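Local atomic coordinates of perosamine synthetase (Caulobacter crescentus, PDB entry 3BN1), a protein that catalyses the pyridoxal phosphate-dependent transfer of an amino group from L-glutamate to GDP-4-keto-6-deoxy-D-mannose, giving GDP-perosamine for O-antigen synthesis. Residues L70-I75 with D203-K208; T63-L68 with G196-N201; G261-K266 with W288-R293; D108-N113 with K276-L281. All blocks are in the same frame, centred on the assembly; numbering follows the deposited sequence.

Interaction 1 of 4, residues L70-I75 with D203-K208; sequences LVAMGI and DDLAAK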
loop_
_atom_site.group_PDB
_atom_site.type_symbol
_atom_site.label_atom_id
_atom_site.label_comp_id
_atom_site.label_asym_id
_atom_site.label_seq_id
_atom_site.Cartn_x
_atom_site.Cartn_y
_atom_site.Cartn_z
ATOM N N LEU A 70 -12.903 1.214 6.795
ATOM C CA LEU A 70 -13.409 2.131 7.828
ATOM C C LEU A 70 -13.745 3.474 7.182
ATOM O O LEU A 70 -14.759 4.116 7.462
ATOM C CB LEU A 70 -12.323 2.401 8.844
ATOM C CG LEU A 70 -12.079 1.174 9.711
ATOM C CD1 LEU A 70 -10.801 1.284 10.556
ATOM C CD2 LEU A 70 -13.317 0.742 10.569
ATOM N N VAL A 71 -12.824 3.940 6.348
ATOM C CA VAL A 71 -13.062 5.242 5.731
ATOM C C VAL A 71 -14.355 5.156 4.901
ATOM O O VAL A 71 -15.243 6.013 5.038
ATOM C CB VAL A 71 -11.871 5.705 4.901
ATOM C CG1 VAL A 71 -12.257 6.987 4.130
ATOM C CG2 VAL A 71 -10.620 6.003 5.832
ATOM N N ALA A 72 -14.506 4.091 4.110
ATOM C CA ALA A 72 -15.725 3.848 3.303
ATOM C C ALA A 72 -16.990 3.824 4.145
ATOM O O ALA A 72 -17.989 4.416 3.775
ATOM C CB ALA A 72 -15.628 2.537 2.557
ATOM N N MET A 73 -16.939 3.216 5.320
ATOM C CA MET A 73 -18.099 3.227 6.209
ATOM C C MET A 73 -18.244 4.588 6.885
ATOM O O MET A 73 -19.124 4.802 7.710
ATOM C CB MET A 73 -17.941 2.205 7.295
ATOM C CG MET A 73 -17.702 0.837 6.736
ATOM S SD MET A 73 -17.992 -0.343 8.044
ATOM C CE MET A 73 -16.509 -0.217 8.867
ATOM N N GLY A 74 -17.373 5.523 6.557
ATOM C CA GLY A 74 -17.520 6.840 7.146
ATOM C C GLY A 74 -16.951 7.028 8.552
ATOM O O GLY A 74 -17.311 8.022 9.165
ATOM N N ILE A 75 -16.033 6.182 9.041
ATOM C CA ILE A 75 -15.428 6.398 10.391
ATOM C C ILE A 75 -14.420 7.541 10.340
ATOM O O ILE A 75 -13.644 7.659 9.418
ATOM C CB ILE A 75 -14.709 5.145 10.923
ATOM C CG1 ILE A 75 -15.607 3.915 10.755
ATOM C CG2 ILE A 75 -13.892 5.362 12.290
ATOM C CD1 ILE A 75 -16.823 3.879 11.649
ATOM N N ASP A 203 -23.842 -2.725 -2.010
ATOM C CA ASP A 203 -23.314 -2.196 -3.273
ATOM C C ASP A 203 -22.719 -0.823 -3.114
ATOM O O ASP A 203 -21.816 -0.413 -3.812
ATOM C CB ASP A 203 -24.431 -2.003 -4.298
ATOM C CG ASP A 203 -25.051 -3.299 -4.799
ATOM O OD1 ASP A 203 -24.632 -4.422 -4.469
ATOM O OD2 ASP A 203 -26.008 -3.187 -5.581
ATOM N N ASP A 204 -23.299 -0.016 -2.266
ATOM C CA ASP A 204 -22.776 1.314 -2.253
ATOM C C ASP A 204 -21.470 1.382 -1.487
ATOM O O ASP A 204 -20.605 2.201 -1.795
ATOM C CB ASP A 204 -23.844 2.247 -1.681
ATOM C CG ASP A 204 -25.008 2.525 -2.673
ATOM O OD1 ASP A 204 -25.191 1.805 -3.684
ATOM O OD2 ASP A 204 -25.780 3.485 -2.445
ATOM N N LEU A 205 -21.359 0.558 -0.460
ATOM C CA LEU A 205 -20.142 0.563 0.307
ATOM C C LEU A 205 -19.064 0.035 -0.611
ATOM O O LEU A 205 -17.955 0.534 -0.585
ATOM C CB LEU A 205 -20.278 -0.314 1.539
ATOM C CG LEU A 205 -19.210 -0.109 2.614
ATOM C CD1 LEU A 205 -19.326 1.215 3.426
ATOM C CD2 LEU A 205 -19.365 -1.303 3.534
ATOM N N ALA A 206 -19.370 -0.978 -1.414
ATOM C CA ALA A 206 -18.329 -1.504 -2.258
ATOM C C ALA A 206 -17.872 -0.427 -3.237
ATOM O O ALA A 206 -16.684 -0.316 -3.532
ATOM C CB ALA A 206 -18.803 -2.762 -3.008
ATOM N N ALA A 207 -18.817 0.332 -3.809
ATOM C CA ALA A 207 -18.444 1.340 -4.824
ATOM C C ALA A 207 -17.536 2.402 -4.198
ATOM O O ALA A 207 -16.514 2.808 -4.762
ATOM C CB ALA A 207 -19.699 2.015 -5.345
ATOM N N LYS A 208 -17.920 2.831 -3.005
ATOM C CA LYS A 208 -17.158 3.873 -2.324
ATOM C C LYS A 208 -15.738 3.351 -2.047
ATOM O O LYS A 208 -14.770 4.094 -2.101
ATOM C CB LYS A 208 -17.830 4.143 -0.979
ATOM C CG LYS A 208 -18.294 5.554 -0.725
ATOM C CD LYS A 208 -19.629 5.558 0.073
ATOM C CE LYS A 208 -19.937 4.226 0.798
ATOM N NZ LYS A 208 -21.244 4.124 1.553
#
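L205 lays its CD1 methyl over the last helical residue of 70-75, where that methyl lies 3.5 Å from the carbonyl oxygen O of A72 and 4.0 Å from A72 CB. The same branch continues onto the next residue: L205 CD1 is 3.7 Å from M73 CG, while CD2 of the leucine only grazes that methylene. With CG anti to the backbone N (chi1 -165°), the leucine carries its fork across to the other helix, although its CB does not head there directly. M73 starts out away from the partner helix, and its CG methylene, not the sulfur, makes the contact. The first segment holds the end of helix 62-72 and the turn after it; the second starts helix 203-213, in the PLP-binding domain of a DegT/DnrJ/EryC1-family aminotransferase. Helix 62-72 closes in a Schellman motif at G74, whose positive phi accompanies the bonds G74 N to V71 O (2.7 Å) and I75 N to L70 O (2.9 Å). C179 of strand 179-183 touches both M73 and L205 and continues the apolar patch toward the central sheet. At the outer margin, K208 bends at chi2 and chi3 and brings its CE methylene to 3.6 Å from A72 O.

Interaction 2 of 4, residues T63-L68 with G196-N201; sequences TTALHL and GMITTN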
loop_
_atom_site.group_PDB
_atom_site.type_symbol
_atom_site.label_atom_id
_atom_site.label_comp_id
_atom_site.label_asym_id
_atom_site.label_seq_id
_atom_site.Cartn_x
_atom_site.Cartn_y
_atom_site.Cartn_z
ATOM N N THR A 63 -3.725 -4.275 6.089
ATOM C CA THR A 63 -3.817 -3.092 6.952
ATOM C C THR A 63 -4.494 -1.960 6.209
ATOM O O THR A 63 -5.280 -1.176 6.752
ATOM C CB THR A 63 -2.368 -2.683 7.312
ATOM O OG1 THR A 63 -1.864 -3.726 8.138
ATOM C CG2 THR A 63 -2.366 -1.392 8.145
ATOM N N THR A 64 -4.158 -1.859 4.935
ATOM C CA THR A 64 -4.774 -0.786 4.162
ATOM C C THR A 64 -6.254 -1.119 3.872
ATOM O O THR A 64 -7.084 -0.224 3.755
ATOM C CB THR A 64 -3.979 -0.560 2.866
ATOM O OG1 THR A 64 -3.909 -1.785 2.135
ATOM C CG2 THR A 64 -2.524 -0.105 3.197
ATOM N N ALA A 65 -6.538 -2.421 3.805
ATOM C CA ALA A 65 -7.854 -2.989 3.656
ATOM C C ALA A 65 -8.663 -2.444 4.822
ATOM O O ALA A 65 -9.748 -1.863 4.650
ATOM C CB ALA A 65 -7.765 -4.528 3.765
ATOM N N LEU A 66 -8.162 -2.659 6.035
ATOM C CA LEU A 66 -8.902 -2.141 7.161
ATOM C C LEU A 66 -9.145 -0.642 7.072
ATOM O O LEU A 66 -10.256 -0.155 7.253
ATOM C CB LEU A 66 -8.104 -2.447 8.423
ATOM C CG LEU A 66 -8.298 -3.891 8.885
ATOM C CD1 LEU A 66 -7.246 -4.283 10.014
ATOM C CD2 LEU A 66 -9.732 -4.113 9.373
ATOM N N HIS A 67 -8.072 0.113 6.850
ATOM C CA HIS A 67 -8.189 1.562 6.726
ATOM C C HIS A 67 -9.239 1.901 5.672
ATOM O O HIS A 67 -10.152 2.693 5.923
ATOM C CB HIS A 67 -6.803 2.260 6.384
ATOM C CG HIS A 67 -6.863 3.773 6.318
ATOM N ND1 HIS A 67 -5.974 4.537 5.584
ATOM C CD2 HIS A 67 -7.687 4.661 6.940
ATOM C CE1 HIS A 67 -6.274 5.826 5.728
ATOM N NE2 HIS A 67 -7.310 5.925 6.547
ATOM N N LEU A 68 -9.088 1.310 4.491
ATOM C CA LEU A 68 -10.013 1.599 3.437
ATOM C C LEU A 68 -11.467 1.326 3.861
ATOM O O LEU A 68 -12.367 2.146 3.651
ATOM C CB LEU A 68 -9.663 0.749 2.208
ATOM C CG LEU A 68 -10.582 0.925 0.994
ATOM C CD1 LEU A 68 -10.517 2.403 0.509
ATOM C CD2 LEU A 68 -10.059 0.002 -0.081
ATOM N N GLY A 196 -4.368 -7.903 0.332
ATOM C CA GLY A 196 -5.477 -7.832 1.290
ATOM C C GLY A 196 -6.805 -7.869 0.484
ATOM O O GLY A 196 -6.850 -7.748 -0.753
ATOM N N MET A 197 -7.915 -7.990 1.166
ATOM C CA MET A 197 -9.152 -7.946 0.436
ATOM C C MET A 197 -10.238 -7.451 1.389
ATOM O O MET A 197 -10.196 -7.708 2.601
ATOM C CB MET A 197 -9.483 -9.385 0.016
ATOM C CG MET A 197 -10.826 -9.536 -0.755
ATOM S SD MET A 197 -10.426 -9.238 -2.526
ATOM C CE MET A 197 -9.477 -10.603 -3.068
ATOM N N ILE A 198 -11.229 -6.755 0.836
ATOM C CA ILE A 198 -12.428 -6.396 1.627
ATOM C C ILE A 198 -13.624 -7.134 1.018
ATOM O O ILE A 198 -13.779 -7.132 -0.220
ATOM C CB ILE A 198 -12.789 -4.872 1.575
ATOM C CG1 ILE A 198 -11.551 -4.033 1.907
ATOM C CG2 ILE A 198 -14.019 -4.528 2.477
ATOM C CD1 ILE A 198 -11.751 -2.572 1.591
ATOM N N THR A 199 -14.506 -7.673 1.872
ATOM C CA THR A 199 -15.712 -8.330 1.403
ATOM C C THR A 199 -16.940 -7.618 1.976
ATOM O O THR A 199 -16.888 -7.023 3.051
ATOM C CB THR A 199 -15.752 -9.828 1.737
ATOM O OG1 THR A 199 -15.624 -9.990 3.141
ATOM C CG2 THR A 199 -14.655 -10.607 1.023
ATOM N N THR A 200 -17.969 -7.542 1.143
ATOM C CA THR A 200 -19.191 -6.900 1.513
ATOM C C THR A 200 -20.354 -7.240 0.614
ATOM O O THR A 200 -20.184 -7.646 -0.526
ATOM C CB THR A 200 -19.061 -5.371 1.617
ATOM O OG1 THR A 200 -20.225 -4.856 2.280
ATOM C CG2 THR A 200 -18.974 -4.701 0.205
ATOM N N ASN A 201 -21.560 -7.131 1.161
ATOM C CA ASN A 201 -22.716 -7.372 0.309
ATOM C C ASN A 201 -23.333 -6.063 -0.164
ATOM O O ASN A 201 -24.016 -6.071 -1.162
ATOM C CB ASN A 201 -23.764 -8.269 0.978
ATOM C CG ASN A 201 -23.368 -9.767 0.934
ATOM O OD1 ASN A 201 -23.086 -10.322 -0.131
ATOM N ND2 ASN A 201 -23.287 -10.391 2.101
#
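I198 and A65 bury the most surface here, with L68 third, and together they seat helix 62-72 against strand 196-200 in the helix-on-sheet layering of the aspartate aminotransferase fold. The axes of the short segments 63-68 and 196-200 approach to 7.2 Å and run at 32° to each other, close enough that a small residue faces the strand: A65 CB points toward it and lies 4.2 Å from I198 CG1. G196, whose CA is the nearest to that of A65 at 5.9 Å, adds no side chain to this narrow part of the interface. The strand's backbone is covered as well, since A65 CB sits 4.2 Å from M197 O. I198 does most of the reaching. Its CG1 branch is anti to the carbonyl carbon (chi1 -51°) and extends to CD1, which comes 3.7 Å from A65 O. M209 of helix 203-213 also packs on I198, so the interior here is shared by two helices. At the start of the helical segment, T63 OG1 bonds both the cofactor phosphate of the modified residue 188 and Q215 NE2 of the second subunit. L68 and I198 meet at about a right angle, with L68 CD2 3.5 Å from I198 CD1.

Interaction 3 of 4, residues G261-K266 with W288-R293; sequences GWYEQK and WMYTVR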
loop_
_atom_site.group_PDB
_atom_site.type_symbol
_atom_site.label_atom_id
_atom_site.label_comp_id
_atom_site.label_asym_id
_atom_site.label_seq_id
_atom_site.Cartn_x
_atom_site.Cartn_y
_atom_site.Cartn_z
ATOM N N GLY A 261 -4.476 -32.082 13.546
ATOM C CA GLY A 261 -4.853 -33.373 14.105
ATOM C C GLY A 261 -3.715 -34.093 14.805
ATOM O O GLY A 261 -3.894 -34.778 15.822
ATOM N N TRP A 262 -2.522 -33.887 14.283
ATOM C CA TRP A 262 -1.323 -34.500 14.843
ATOM C C TRP A 262 -1.079 -33.916 16.224
ATOM O O TRP A 262 -0.791 -34.640 17.176
ATOM C CB TRP A 262 -0.165 -34.249 13.895
ATOM C CG TRP A 262 -0.235 -35.151 12.753
ATOM C CD1 TRP A 262 -0.790 -36.412 12.739
ATOM C CD2 TRP A 262 0.276 -34.901 11.427
ATOM N NE1 TRP A 262 -0.699 -36.932 11.458
ATOM C CE2 TRP A 262 -0.050 -36.038 10.638
ATOM C CE3 TRP A 262 0.982 -33.833 10.832
ATOM C CZ2 TRP A 262 0.360 -36.168 9.286
ATOM C CZ3 TRP A 262 1.373 -33.958 9.473
ATOM C CH2 TRP A 262 1.036 -35.123 8.717
ATOM N N TYR A 263 -1.265 -32.600 16.324
ATOM C CA TYR A 263 -1.148 -31.883 17.601
ATOM C C TYR A 263 -2.122 -32.422 18.633
ATOM O O TYR A 263 -1.721 -32.647 19.779
ATOM C CB TYR A 263 -1.332 -30.361 17.431
ATOM C CG TYR A 263 -0.091 -29.545 17.056
ATOM C CD1 TYR A 263 1.079 -29.610 17.793
ATOM C CD2 TYR A 263 -0.110 -28.692 15.977
ATOM C CE1 TYR A 263 2.209 -28.864 17.431
ATOM C CE2 TYR A 263 1.006 -27.944 15.586
ATOM C CZ TYR A 263 2.167 -28.002 16.315
ATOM O OH TYR A 263 3.276 -27.220 15.978
ATOM N N GLU A 264 -3.365 -32.647 18.220
ATOM C CA GLU A 264 -4.449 -33.071 19.120
ATOM C C GLU A 264 -4.150 -34.426 19.706
ATOM O O GLU A 264 -4.406 -34.679 20.869
ATOM C CB GLU A 264 -5.810 -33.051 18.409
ATOM C CG GLU A 264 -6.471 -31.673 18.473
ATOM C CD GLU A 264 -6.650 -31.168 19.907
ATOM O OE1 GLU A 264 -7.192 -31.955 20.723
ATOM O OE2 GLU A 264 -6.248 -30.008 20.220
ATOM N N GLN A 265 -3.578 -35.261 18.850
ATOM C CA GLN A 265 -3.231 -36.612 19.216
ATOM C C GLN A 265 -1.962 -36.677 20.070
ATOM O O GLN A 265 -1.863 -37.373 21.086
ATOM C CB GLN A 265 -3.025 -37.448 17.947
ATOM C CG GLN A 265 -2.655 -38.934 18.204
ATOM C CD GLN A 265 -1.784 -39.570 17.112
ATOM O OE1 GLN A 265 -1.976 -39.328 15.916
ATOM N NE2 GLN A 265 -0.831 -40.401 17.524
ATOM N N LYS A 266 -0.962 -35.924 19.657
ATOM C CA LYS A 266 0.289 -36.058 20.359
ATOM C C LYS A 266 0.501 -35.240 21.612
ATOM O O LYS A 266 1.401 -35.559 22.428
ATOM C CB LYS A 266 1.423 -35.939 19.328
ATOM C CG LYS A 266 1.139 -36.661 18.027
ATOM C CD LYS A 266 2.037 -36.210 16.860
ATOM C CE LYS A 266 1.725 -37.010 15.595
ATOM N NZ LYS A 266 2.735 -38.071 15.507
ATOM N N TRP A 288 -5.001 -20.840 11.686
ATOM C CA TRP A 288 -3.888 -20.093 11.135
ATOM C C TRP A 288 -2.638 -20.450 11.985
ATOM O O TRP A 288 -1.513 -20.644 11.484
ATOM C CB TRP A 288 -4.178 -18.587 11.219
ATOM C CG TRP A 288 -2.918 -17.821 10.756
ATOM C CD1 TRP A 288 -2.153 -18.061 9.636
ATOM C CD2 TRP A 288 -2.319 -16.707 11.423
ATOM N NE1 TRP A 288 -1.072 -17.170 9.603
ATOM C CE2 TRP A 288 -1.186 -16.314 10.675
ATOM C CE3 TRP A 288 -2.565 -16.079 12.648
ATOM C CZ2 TRP A 288 -0.324 -15.300 11.105
ATOM C CZ3 TRP A 288 -1.745 -14.994 13.018
ATOM C CH2 TRP A 288 -0.678 -14.595 12.228
ATOM N N MET A 289 -2.855 -20.613 13.289
ATOM C CA MET A 289 -1.807 -20.999 14.213
ATOM C C MET A 289 -2.448 -21.813 15.305
ATOM O O MET A 289 -3.548 -21.438 15.761
ATOM C CB MET A 289 -1.328 -19.728 14.897
ATOM C CG MET A 289 -0.760 -18.774 13.869
ATOM S SD MET A 289 0.959 -18.541 14.087
ATOM C CE MET A 289 0.755 -16.891 14.790
ATOM N N TYR A 290 -1.744 -22.877 15.704
ATOM C CA TYR A 290 -2.115 -23.746 16.830
ATOM C C TYR A 290 -1.564 -23.121 18.133
ATOM O O TYR A 290 -0.342 -23.009 18.298
ATOM C CB TYR A 290 -1.617 -25.174 16.582
ATOM C CG TYR A 290 -2.130 -26.154 17.574
ATOM C CD1 TYR A 290 -1.485 -26.302 18.843
ATOM C CD2 TYR A 290 -3.254 -26.936 17.271
ATOM C CE1 TYR A 290 -1.950 -27.255 19.780
ATOM C CE2 TYR A 290 -3.718 -27.902 18.201
ATOM C CZ TYR A 290 -3.092 -28.027 19.444
ATOM O OH TYR A 290 -3.618 -28.977 20.305
ATOM N N THR A 291 -2.477 -22.578 18.958
ATOM C CA THR A 291 -2.113 -21.758 20.109
ATOM C C THR A 291 -2.412 -22.411 21.462
ATOM O O THR A 291 -3.554 -22.724 21.756
ATOM C CB THR A 291 -2.775 -20.304 19.984
ATOM O OG1 THR A 291 -2.423 -19.668 18.737
ATOM C CG2 THR A 291 -2.391 -19.336 21.130
ATOM N N VAL A 292 -1.380 -22.639 22.282
ATOM C CA VAL A 292 -1.599 -23.193 23.615
ATOM C C VAL A 292 -1.337 -22.076 24.631
ATOM O O VAL A 292 -0.744 -21.038 24.284
ATOM C CB VAL A 292 -0.590 -24.323 24.010
ATOM C CG1 VAL A 292 -0.749 -25.616 23.228
ATOM C CG2 VAL A 292 0.853 -23.880 23.981
ATOM N N ARG A 293 -1.748 -22.307 25.883
ATOM C CA ARG A 293 -1.442 -21.395 26.981
ATOM C C ARG A 293 -0.696 -22.328 27.908
ATOM O O ARG A 293 -1.083 -23.490 28.166
ATOM C CB ARG A 293 -2.647 -20.721 27.669
ATOM C CG ARG A 293 -3.491 -19.972 26.635
ATOM C CD ARG A 293 -4.736 -19.324 27.236
ATOM N NE ARG A 293 -4.368 -18.479 28.349
ATOM C CZ ARG A 293 -5.206 -17.844 29.173
ATOM N NH1 ARG A 293 -6.512 -17.923 28.988
ATOM N NH2 ARG A 293 -4.723 -17.136 30.198
#
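Y263 and Y290 form an offset stack, with ring centroids 4.4 Å apart and planes inclined by 20°. The tyrosines slide past each other in opposite directions, so the closest ring carbons are Y263 CD2 and Y290 CG, at 3.6 Å. This displacement also brings the Y263 methylene over the same neighbour: a CH-pi contact places Y263 CB 3.7 Å from the centroid of the Y290 ring, 19° off its normal. One polar bond completes the grip. Y290 OH donates to E264 OE2 over 2.8 Å, and the hydroxyl meets that oxygen 45° out of the carboxylate plane. Y290 holds its CG anti to the backbone N, which extends the ring from the strand to the helix; E264, bent at chi2, brings OE2 to the ring's edge, near the ring plane. The other hydroxyl is held separately, Y263 OH bonding to P351 O, while L350 of strand 347-350 packs against both tyrosines. Helix 249-266 is thereby joined to strand 290-294 of the four-stranded antiparallel sheet, a helix-on-sheet contact in the C-terminal part of the aminotransferase fold. Two residues before Y290, W288 reaches the bound 2-oxoglutarate, in the active-site pocket.

Interaction 4 of 4, residues D108-N113 with K276-L281; sequences DPRTFN and KPHVAL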
loop_
_atom_site.group_PDB
_atom_site.type_symbol
_atom_site.label_atom_id
_atom_site.label_comp_id
_atom_site.label_asym_id
_atom_site.label_seq_id
_atom_site.Cartn_x
_atom_site.Cartn_y
_atom_site.Cartn_z
ATOM N N ASP A 108 -12.316 -13.663 25.340
ATOM C CA ASP A 108 -12.648 -14.910 26.003
ATOM C C ASP A 108 -11.329 -15.587 26.327
ATOM O O ASP A 108 -10.383 -15.592 25.508
ATOM C CB ASP A 108 -13.434 -15.782 25.022
ATOM C CG ASP A 108 -13.884 -17.136 25.624
ATOM O OD1 ASP A 108 -15.021 -17.238 26.138
ATOM O OD2 ASP A 108 -13.136 -18.126 25.533
ATOM N N PRO A 109 -11.279 -16.175 27.511
ATOM C CA PRO A 109 -10.057 -16.850 27.949
ATOM C C PRO A 109 -9.719 -18.132 27.184
ATOM O O PRO A 109 -8.580 -18.629 27.256
ATOM C CB PRO A 109 -10.357 -17.187 29.401
ATOM C CG PRO A 109 -11.888 -17.288 29.408
ATOM C CD PRO A 109 -12.292 -16.122 28.579
ATOM N N ARG A 110 -10.728 -18.647 26.478
ATOM C CA ARG A 110 -10.620 -19.911 25.780
ATOM C C ARG A 110 -10.417 -19.812 24.301
ATOM O O ARG A 110 -9.539 -20.446 23.736
ATOM C CB ARG A 110 -11.851 -20.752 26.092
ATOM C CG ARG A 110 -11.636 -21.520 27.395
ATOM C CD ARG A 110 -12.709 -22.619 27.674
ATOM N NE ARG A 110 -14.014 -22.131 27.219
ATOM C CZ ARG A 110 -15.100 -22.853 26.955
ATOM N NH1 ARG A 110 -15.144 -24.180 27.146
ATOM N NH2 ARG A 110 -16.163 -22.186 26.512
ATOM N N THR A 111 -11.189 -18.945 23.685
ATOM C CA THR A 111 -11.053 -18.797 22.256
ATOM C C THR A 111 -10.158 -17.644 21.860
ATOM O O THR A 111 -10.005 -17.426 20.651
ATOM C CB THR A 111 -12.441 -18.424 21.604
ATOM O OG1 THR A 111 -12.878 -17.141 22.060
ATOM C CG2 THR A 111 -13.530 -19.393 21.958
ATOM N N PHE A 112 -9.747 -16.815 22.831
ATOM C CA PHE A 112 -8.962 -15.619 22.554
ATOM C C PHE A 112 -9.740 -14.538 21.815
ATOM O O PHE A 112 -9.113 -13.519 21.401
ATOM C CB PHE A 112 -7.643 -15.857 21.784
ATOM C CG PHE A 112 -6.812 -16.966 22.333
ATOM C CD1 PHE A 112 -5.996 -16.757 23.460
ATOM C CD2 PHE A 112 -6.849 -18.251 21.752
ATOM C CE1 PHE A 112 -5.207 -17.801 23.995
ATOM C CE2 PHE A 112 -6.085 -19.314 22.310
ATOM C CZ PHE A 112 -5.273 -19.080 23.423
ATOM N N ASN A 113 -11.064 -14.706 21.677
ATOM C CA ASN A 113 -11.853 -13.728 20.913
ATOM C C ASN A 113 -12.673 -12.753 21.714
ATOM O O ASN A 113 -12.938 -12.962 22.911
ATOM C CB ASN A 113 -12.709 -14.385 19.810
ATOM C CG ASN A 113 -11.847 -14.866 18.661
ATOM O OD1 ASN A 113 -10.788 -14.285 18.381
ATOM N ND2 ASN A 113 -12.222 -15.967 18.054
ATOM N N LYS A 276 -4.465 -26.939 25.585
ATOM C CA LYS A 276 -4.695 -26.923 24.123
ATOM C C LYS A 276 -5.758 -25.894 23.693
ATOM O O LYS A 276 -6.684 -25.633 24.461
ATOM C CB LYS A 276 -5.167 -28.303 23.651
ATOM C CG LYS A 276 -6.563 -28.610 24.197
ATOM C CD LYS A 276 -7.001 -30.023 23.776
ATOM C CE LYS A 276 -6.010 -31.093 24.255
ATOM N NZ LYS A 276 -4.641 -31.105 23.622
ATOM N N PRO A 277 -5.655 -25.370 22.466
ATOM C CA PRO A 277 -6.626 -24.389 22.029
ATOM C C PRO A 277 -8.073 -24.896 22.080
ATOM O O PRO A 277 -8.387 -25.919 21.499
ATOM C CB PRO A 277 -6.229 -24.113 20.582
ATOM C CG PRO A 277 -5.561 -25.350 20.071
ATOM C CD PRO A 277 -4.784 -25.802 21.344
ATOM N N HIS A 278 -8.968 -24.171 22.738
ATOM C CA HIS A 278 -10.351 -24.631 22.769
ATOM C C HIS A 278 -10.956 -24.329 21.404
ATOM O O HIS A 278 -10.718 -23.280 20.761
ATOM C CB HIS A 278 -11.104 -23.851 23.853
ATOM C CG HIS A 278 -12.584 -24.060 23.847
ATOM N ND1 HIS A 278 -13.152 -25.274 24.163
ATOM C CD2 HIS A 278 -13.608 -23.220 23.550
ATOM C CE1 HIS A 278 -14.465 -25.182 24.043
ATOM N NE2 HIS A 278 -14.765 -23.949 23.670
ATOM N N VAL A 279 -11.763 -25.270 20.948
ATOM C CA VAL A 279 -12.426 -25.056 19.672
ATOM C C VAL A 279 -13.946 -24.953 19.802
ATOM O O VAL A 279 -14.606 -25.960 20.106
ATOM C CB VAL A 279 -12.105 -26.217 18.751
ATOM C CG1 VAL A 279 -12.792 -26.047 17.405
ATOM C CG2 VAL A 279 -10.631 -26.208 18.609
ATOM N N ALA A 280 -14.502 -23.780 19.513
ATOM C CA ALA A 280 -15.975 -23.614 19.555
ATOM C C ALA A 280 -16.682 -24.503 18.530
ATOM O O ALA A 280 -16.225 -24.651 17.396
ATOM C CB ALA A 280 -16.353 -22.141 19.274
ATOM N N LEU A 281 -17.871 -24.992 18.856
ATOM C CA LEU A 281 -18.563 -25.833 17.884
ATOM C C LEU A 281 -19.413 -25.015 16.916
ATOM O O LEU A 281 -20.320 -25.558 16.304
ATOM C CB LEU A 281 -19.423 -26.874 18.607
ATOM C CG LEU A 281 -18.689 -27.819 19.548
ATOM C CD1 LEU A 281 -19.643 -28.770 20.278
ATOM C CD2 LEU A 281 -17.667 -28.585 18.713
HETATM O O HOH W 1 -8.867 -21.383 21.060
HETATM O O HOH W 2 -7.628 -22.285 24.598
#
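R110 turns its CB toward segment 276-281, and from CD outward the side chain runs over the imidazole of H278. R110 CB lies 3.9 Å from H278 CB and close to CD2; CG only links CB to CD, which passes above the ring carbon CG. NE follows over CD2, and CZ stands 3.5 Å from H278 NE2. At the tip, R110 NH1 comes 3.3 Å from H278 CE1, while NH2 remains over NE2. The bend at chi3 (-37°) turns the guanidinium flat, giving a stack whose centres are 3.7 Å apart and whose planes differ by 16°. CG of H278 is anti to the backbone N (chi1 171°), which carries the ring out to the arginine. T111 takes an edge instead: its CG2 methyl lies near the imidazole plane, beside CD2.

The arginine's backbone is fixed by D108, whose OD2 accepts from R110 N at 2.6 Å and from T111 N at 2.8 Å, an Asx turn and an Asx motif. T111 OG1 accepts from N113 N in an ST turn. Two waters span the backbones: water 1 donates to R110 O and to H278 O (2.7 Å), and water 2 accepts from H278 N at 3.0 Å and probably also donates to R110 O. Q138 NE2 also bonds H278 O.

No direct hydrogen bond crosses between the two segments; the stack, the T111 methyl and the water bridges make the contact. A flat guanidinium over imidazole would probably suit a neutral histidine better than a protonated one, although the coordinates do not show its charge.

In the fold
Interactions 1 and 2 share helix 62-72, and their second partners, strand 196-200 and helix 203-213, are consecutive in the chain; their centres are about 10 Å apart and they touch through A206 and T200. Interactions 3 and 4 form the other pair, about 12 Å apart between centres, joined where R293 NH1 meets P109 O and where P277 packs against Y290. The two pairs are well separated: centres of interactions 2 and 3 lie about 29 Å apart, on opposite sides of the chain's centre. Along the chain, interactions 1 and 2 close before 3 opens, whereas interaction 4 spans from 108-113 to 276-281, tying the large-sheet region to the four-stranded antiparallel sheet of strand 290-294.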